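PDB 6W0V: pyocin S8 from Pseudomonas aeruginosa, which probably kills competing bacteria as a bacteriocin by cutting DNA with its C-terminal HNH-type nuclease domain, the part present here together with its immunity protein. Local coordinates for residues S44-D47 / F48-F52; A57-P60 / E61-K64. The protein carries 1 engineered substitution. All blocks are in the same frame, centred on the assembly; numbering follows the deposited sequence.

Contacts 1 and 2 follow each other along the chain of the nuclease domain. Residues 44-52 form the N-cap and first turns of helix 45-57, while residues 57-64 carry the chain from the end of that helix into the short helix 60-63. Their centres lie about 17 Å apart and their nearest atoms about 5 Å, without touching. Helix 31-37 is a shared neighbour, meeting F48, Q51 and F52 in contact 1 and L62 in contact 2. Contact 1 also packs on strands 114-117 and 95-98; W45 meets H98 of the latter, a histidine-bearing strand that probably belongs to the HNH region. Its R46 touches S25 of the immunity protein. Contact 2 lies farther from the chain centre, touched by no other protein chain.

Contact 1 (S44-D47 / F48-F52); sequences SWRD and FREQF
The indole of W45 carries R49 CB over one face, offset toward the rim, and meets F48 on a slant: CZ3 lies 3.4 Å from F48 CD2, with the ring planes near parallel but slid apart so that they barely overlap. These residues open helix 45-57, whose N-cap is S44; its OG accepts from D47 N at 3.0 Å, a role that suits a short hydroxyl side chain. Both aromatic rings turn inward to pack on L114, and W45 also meets the ring of H98.

On the outer side, R46 CG is anti to the backbone N (chi1 170°) and the extended arginine chain is long enough to reach one turn on, where NE forms a salt bridge of 2.7 Å with E50 OE2. The carboxylate oxygen lies at the guanidinium edge, in its plane, yet is itself approached from above the carboxylate plane. R49 folds back, bent at chi2 and chi3, so that its guanidinium lies over R46 CG; G77 O takes a hydrogen bond from its NH2. The E50 carboxylate probably offsets the nearness of the R46 and R49 guanidinium groups.

D47, the next residue after R46, reaches one turn ahead to the amide of Q51, while its OD2 accepts from K43 N. Q51 NE2 points a nearly straight N-H (164°) at D47 OD1, 2.7 Å away.

Contact 2 (A57-P60 / E61-K64); sequences ANDP and ELVK
D59 supplies most of the polar contacts to E61-K64, through both its side chain and its carbonyl. With CG anti to its own N (chi1 -171°), its carboxylate turns over the start of the next helix, and OD1 receives two weak hydrogen bonds, from E61 N at 3.0 Å and from L62 N at 3.1 Å. Backbone bonds reinforce this: D59 O accepts from V63 N at 2.8 Å and also from L62 N, which reaches it from above the carbonyl plane, while K64 N bonds to P60 O. Proline suits the first turn, where its missing N-H costs no helical bond.

Among the charged side chains, K64 NZ and E61 OE2 are modelled 2.4 Å apart, suspiciously short, so the geometry of this salt bridge is doubtful.

Van der Waals contacts complete the packing. L62 crosses obliquely against the D59 carboxylate, its CG 3.8 Å from D59 CG, and has apolar neighbours in I33 and W17. The branched V63 makes apolar contact with A57, CG2 being 3.5 Å from A57 CA, and packs on A71 and M74 of helix 68-75.

Together these features make an aspartate N-cap followed by proline, a classic start for a helix, here at the tight link between helices 45-57 and 60-63.

Contact 1 (S44-D47 / F48-F52)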
# COMPACT_ATOMS: atom_id res chain seq x y z
N SER A 44 11.67 -15.94 -1.18
CA SER A 44 12.06 -14.74 -1.95
C SER A 44 11.73 -13.53 -1.11
O SER A 44 10.99 -13.64 -0.11
CB SER A 44 11.34 -14.67 -3.25
OG SER A 44 9.97 -14.43 -3.00
N TRP A 45 12.23 -12.39 -1.56
CA TRP A 45 11.86 -11.12 -0.93
C TRP A 45 10.35 -10.94 -1.04
O TRP A 45 9.71 -10.59 -0.05
CB TRP A 45 12.60 -9.95 -1.57
CG TRP A 45 12.15 -8.71 -0.88
CD1 TRP A 45 11.39 -7.70 -1.38
CD2 TRP A 45 12.33 -8.44 0.51
NE1 TRP A 45 11.14 -6.79 -0.40
CE2 TRP A 45 11.71 -7.21 0.77
CE3 TRP A 45 13.01 -9.10 1.54
CZ2 TRP A 45 11.72 -6.63 2.03
CZ3 TRP A 45 13.02 -8.52 2.79
CH2 TRP A 45 12.39 -7.30 3.03
N ARG A 46 9.80 -11.21 -2.22
CA ARG A 46 8.34 -11.12 -2.41
C ARG A 46 7.64 -11.93 -1.34
O ARG A 46 6.71 -11.44 -0.71
CB ARG A 46 7.96 -11.65 -3.78
CG ARG A 46 6.45 -11.78 -3.92
CD ARG A 46 6.13 -12.33 -5.26
NE ARG A 46 4.69 -12.37 -5.37
CZ ARG A 46 4.04 -12.64 -6.48
NH1 ARG A 46 4.69 -12.90 -7.59
NH2 ARG A 46 2.72 -12.62 -6.46
N ASP A 47 8.07 -13.16 -1.11
CA ASP A 47 7.40 -14.05 -0.14
C ASP A 47 7.44 -13.38 1.23
O ASP A 47 6.43 -13.26 1.93
CB ASP A 47 8.09 -15.39 -0.14
CG ASP A 47 7.49 -16.38 0.82
OD1 ASP A 47 6.33 -16.20 1.21
OD2 ASP A 47 8.18 -17.33 1.14
N PHE A 48 8.60 -12.88 1.60
CA PHE A 48 8.76 -12.21 2.91
C PHE A 48 7.85 -10.99 2.94
O PHE A 48 7.17 -10.78 3.93
CB PHE A 48 10.20 -11.79 3.10
CG PHE A 48 10.40 -11.05 4.39
CD1 PHE A 48 10.68 -11.73 5.57
CD2 PHE A 48 10.30 -9.68 4.43
CE1 PHE A 48 10.84 -11.04 6.76
CE2 PHE A 48 10.46 -8.99 5.62
CZ PHE A 48 10.75 -9.67 6.78
N ARG A 49 7.93 -10.18 1.90
CA ARG A 49 7.15 -8.93 1.86
C ARG A 49 5.67 -9.30 2.01
O ARG A 49 4.95 -8.61 2.74
CB ARG A 49 7.42 -8.17 0.57
CG ARG A 49 6.57 -6.92 0.45
CD ARG A 49 5.34 -7.20 -0.36
NE ARG A 49 5.73 -7.40 -1.75
CZ ARG A 49 4.93 -7.89 -2.67
NH1 ARG A 49 5.34 -8.03 -3.91
NH2 ARG A 49 3.70 -8.24 -2.34
N GLU A 50 5.24 -10.32 1.30
CA GLU A 50 3.81 -10.72 1.36
C GLU A 50 3.48 -11.15 2.78
O GLU A 50 2.49 -10.72 3.34
CB GLU A 50 3.53 -11.86 0.41
CG GLU A 50 3.51 -11.40 -1.01
CD GLU A 50 3.12 -12.50 -1.98
OE1 GLU A 50 2.86 -13.62 -1.51
OE2 GLU A 50 3.09 -12.22 -3.18
N GLN A 51 4.28 -12.02 3.37
CA GLN A 51 3.94 -12.55 4.69
C GLN A 51 3.99 -11.40 5.69
O GLN A 51 3.23 -11.39 6.63
CB GLN A 51 4.88 -13.68 5.05
CG GLN A 51 4.68 -14.87 4.14
CD GLN A 51 5.36 -16.09 4.71
OE1 GLN A 51 5.36 -16.29 5.92
NE2 GLN A 51 5.96 -16.87 3.83
N PHE A 52 4.90 -10.46 5.45
CA PHE A 52 5.05 -9.26 6.28
C PHE A 52 3.72 -8.51 6.29
O PHE A 52 3.12 -8.27 7.35
CB PHE A 52 6.19 -8.44 5.70
CG PHE A 52 6.45 -7.14 6.39
CD1 PHE A 52 5.64 -6.05 6.16
CD2 PHE A 52 7.51 -7.03 7.27
CE1 PHE A 52 5.90 -4.85 6.80
CE2 PHE A 52 7.77 -5.83 7.90
CZ PHE A 52 6.96 -4.75 7.67
O HOH W 1 2.04 -10.23 -4.08
O HOH W 2 7.83 -19.20 2.81
O HOH W 3 3.92 -15.41 0.30

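Contact 2 (A57-P60 / E61-K64)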
# COMPACT_ATOMS: atom_id res chain seq x y z
N ALA A 57 -1.71 -7.02 8.27
CA ALA A 57 -3.17 -7.02 8.06
C ALA A 57 -3.82 -7.89 9.13
O ALA A 57 -4.96 -7.64 9.49
CB ALA A 57 -3.52 -7.50 6.69
N ASN A 58 -3.11 -8.90 9.62
CA ASN A 58 -3.64 -9.87 10.59
C ASN A 58 -3.45 -9.37 12.02
O ASN A 58 -3.84 -10.11 12.95
CB ASN A 58 -2.97 -11.23 10.44
CG ASN A 58 -3.78 -12.33 11.07
OD1 ASN A 58 -3.24 -13.27 11.64
ND2 ASN A 58 -5.09 -12.21 10.99
N ASP A 59 -2.85 -8.19 12.19
CA ASP A 59 -2.63 -7.58 13.51
C ASP A 59 -3.65 -6.47 13.68
O ASP A 59 -3.52 -5.40 13.09
CB ASP A 59 -1.21 -7.03 13.68
CG ASP A 59 -0.98 -6.62 15.12
OD1 ASP A 59 -1.65 -5.69 15.58
OD2 ASP A 59 -0.20 -7.29 15.78
N PRO A 60 -4.71 -6.70 14.48
CA PRO A 60 -5.75 -5.69 14.64
C PRO A 60 -5.22 -4.29 14.95
O PRO A 60 -5.72 -3.33 14.38
CB PRO A 60 -6.57 -6.23 15.82
CG PRO A 60 -6.41 -7.72 15.71
CD PRO A 60 -4.98 -7.93 15.23
N GLU A 61 -4.24 -4.19 15.84
CA GLU A 61 -3.72 -2.91 16.37
C GLU A 61 -2.83 -2.21 15.33
O GLU A 61 -2.61 -1.00 15.47
CB GLU A 61 -2.98 -3.15 17.68
CG GLU A 61 -3.93 -3.47 18.82
CD GLU A 61 -5.11 -2.52 18.91
OE1 GLU A 61 -6.25 -3.00 19.04
OE2 GLU A 61 -4.89 -1.30 18.81
N LEU A 62 -2.34 -2.93 14.32
CA LEU A 62 -1.60 -2.27 13.22
C LEU A 62 -2.55 -2.00 12.06
O LEU A 62 -2.48 -0.91 11.49
CB LEU A 62 -0.45 -3.17 12.76
CG LEU A 62 0.63 -3.38 13.81
CD1 LEU A 62 1.63 -4.41 13.31
CD2 LEU A 62 1.34 -2.08 14.13
N VAL A 63 -3.39 -2.97 11.72
CA VAL A 63 -4.20 -2.89 10.47
C VAL A 63 -5.23 -1.77 10.65
O VAL A 63 -5.63 -1.20 9.63
CB VAL A 63 -4.84 -4.22 10.07
CG1 VAL A 63 -6.05 -4.57 10.93
CG2 VAL A 63 -5.22 -4.21 8.60
N LYS A 64 -5.61 -1.46 11.88
CA LYS A 64 -6.64 -0.42 12.14
C LYS A 64 -6.17 0.93 11.57
O LYS A 64 -7.02 1.78 11.34
CB LYS A 64 -6.97 -0.32 13.63
CG LYS A 64 -5.90 0.32 14.50
CD LYS A 64 -6.30 0.37 15.95
CE LYS A 64 -5.25 1.01 16.83
NZ LYS A 64 -5.63 0.94 18.26